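Local coordinates for protein putative 3-hydroxybutyryl-CoA dehydratase (Rhodopseudomonas palustris, PDB 3HIN) that probably acts as a lyase of the enoyl-CoA hydratase/isomerase family, perhaps as a 3-hydroxybutyryl-CoA dehydratase, at residues 131-134 with 135-139. Residues are numbered along the deposited sequence; the frame is centred on the assembly and turned at random.
Sequences RVAE and ASAYY
Glu134 and Ala137 close a type I beta turn, the bend by which the chain of this crotonase-like fold leaves strand 130-134 and enters strand 138-140. The two strands belong to different sheets: the first runs between strands 109-113 and 190-192 of the six-stranded mixed sheet, the second lies in the small three-stranded one. Ala135 and Ser136 are the exposed corners of the turn. The backbone N of Ala137 donates to Glu134 O at 3.1 Å, the bond that closes the turn.

A water spans the outside of the bend. It accepts from Ser136 N at 3.1 Å and donates to Glu134 OE1 at 3.3 Å, so the carboxylate is tied to the corner of its own turn. The glutamate chain is extended beyond CG (chi2 172°), which carries the carboxylate well away from its backbone; its other oxygen, OE2, is hydrogen-bonded to the backbone N of Ala197, at the start of helix 197-208. Ser136 does not bind the glutamate directly, its OG lying 4.0 Å from Glu134 OE1. With chi1 at 64°, that hydroxyl sits between the serine's own backbone N and carbonyl carbon, and it is hydrogen-bonded to Gly115 N.

Inside the bend the contact is buried and made largely of two methyl groups and a phenol oxygen. The methyl of Ala137 points at the flank of the Ala133 methyl, CB to CB 4.1 Å, and Leu113 of strand 109-113 packs against Ala137. Tyr139 reaches back under the turn, its ring stacked with Phe187, and brings its phenol oxygen to the strand that precedes the bend: OH lies 3.4 Å from Ala133 CB.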
loop_
_atom_site.group_PDB
_atom_site.type_symbol
_atom_site.label_atom_id
_atom_site.label_comp_id
_atom_site.label_asym_id
_atom_site.label_seq_id
_atom_site.Cartn_x
_atom_site.Cartn_y
_atom_site.Cartn_z
ATOM N N ARG A 131 -17.460 -19.996 0.128
ATOM C CA ARG A 131 -18.193 -19.970 1.384
ATOM C C ARG A 131 -19.567 -20.485 1.002
ATOM O O ARG A 131 -20.090 -20.138 -0.099
ATOM C CB ARG A 131 -18.249 -18.511 1.940
ATOM C CG ARG A 131 -16.966 -17.965 2.591
ATOM C CD ARG A 131 -16.855 -16.409 2.519
ATOM N NE ARG A 131 -16.747 -16.030 1.103
ATOM C CZ ARG A 131 -15.649 -16.229 0.359
ATOM N NH1 ARG A 131 -15.665 -15.948 -0.975
ATOM N NH2 ARG A 131 -14.518 -16.696 0.909
ATOM N N VAL A 132 -20.152 -21.314 1.887
ATOM C CA VAL A 132 -21.519 -21.767 1.783
ATOM C C VAL A 132 -22.181 -21.300 3.074
ATOM O O VAL A 132 -21.653 -21.570 4.188
ATOM C CB VAL A 132 -21.642 -23.301 1.689
ATOM C CG1 VAL A 132 -23.065 -23.645 1.377
ATOM C CG2 VAL A 132 -20.756 -23.856 0.622
ATOM N N ALA A 133 -23.280 -20.568 2.921
ATOM C CA ALA A 133 -23.990 -20.001 4.047
ATOM C C ALA A 133 -25.366 -20.659 4.210
ATOM O O ALA A 133 -26.167 -20.666 3.257
ATOM C CB ALA A 133 -24.108 -18.482 3.924
ATOM N N GLU A 134 -25.582 -21.262 5.402
ATOM C CA GLU A 134 -26.922 -21.618 5.938
ATOM C C GLU A 134 -27.793 -20.389 6.248
ATOM O O GLU A 134 -27.244 -19.306 6.472
ATOM C CB GLU A 134 -26.742 -22.319 7.303
ATOM C CG GLU A 134 -26.839 -23.735 7.232
ATOM C CD GLU A 134 -26.476 -24.440 8.522
ATOM O OE1 GLU A 134 -27.042 -24.191 9.619
ATOM O OE2 GLU A 134 -25.638 -25.322 8.357
ATOM N N ALA A 135 -29.124 -20.550 6.361
ATOM C CA ALA A 135 -29.962 -19.383 6.611
ATOM C C ALA A 135 -29.570 -18.578 7.865
ATOM O O ALA A 135 -29.775 -17.368 7.897
ATOM C CB ALA A 135 -31.412 -19.780 6.703
ATOM N N SER A 136 -29.030 -19.240 8.903
ATOM C CA SER A 136 -28.792 -18.587 10.207
ATOM C C SER A 136 -27.511 -17.716 10.201
ATOM O O SER A 136 -27.267 -16.941 11.140
ATOM C CB SER A 136 -28.657 -19.650 11.302
ATOM O OG SER A 136 -27.477 -20.425 10.997
ATOM N N ALA A 137 -26.704 -17.813 9.146
ATOM C CA ALA A 137 -25.378 -17.147 9.154
ATOM C C ALA A 137 -25.665 -15.665 9.124
ATOM O O ALA A 137 -26.622 -15.214 8.442
ATOM C CB ALA A 137 -24.542 -17.595 7.945
ATOM N N TYR A 138 -24.896 -14.894 9.882
ATOM C CA TYR A 138 -25.037 -13.436 9.822
ATOM C C TYR A 138 -23.671 -12.798 9.983
ATOM O O TYR A 138 -22.804 -13.364 10.651
ATOM C CB TYR A 138 -26.038 -12.903 10.862
ATOM C CG TYR A 138 -25.688 -13.219 12.301
ATOM C CD1 TYR A 138 -24.974 -12.323 13.057
ATOM C CD2 TYR A 138 -26.082 -14.421 12.908
ATOM C CE1 TYR A 138 -24.645 -12.586 14.375
ATOM C CE2 TYR A 138 -25.785 -14.702 14.270
ATOM C CZ TYR A 138 -25.056 -13.765 14.976
ATOM O OH TYR A 138 -24.706 -13.965 16.281
ATOM N N TYR A 139 -23.498 -11.637 9.360
ATOM C CA TYR A 139 -22.184 -11.034 9.118
ATOM C C TYR A 139 -22.120 -9.652 9.737
ATOM O O TYR A 139 -23.127 -8.871 9.688
ATOM C CB TYR A 139 -21.957 -10.832 7.641
ATOM C CG TYR A 139 -22.127 -12.080 6.819
ATOM C CD1 TYR A 139 -21.126 -13.074 6.822
ATOM C CD2 TYR A 139 -23.291 -12.299 6.080
ATOM C CE1 TYR A 139 -21.268 -14.227 6.110
ATOM C CE2 TYR A 139 -23.466 -13.494 5.325
ATOM C CZ TYR A 139 -22.428 -14.428 5.338
ATOM O OH TYR A 139 -22.530 -15.590 4.633
HETATM O O HOH W 1 -29.650 -22.250 9.167
#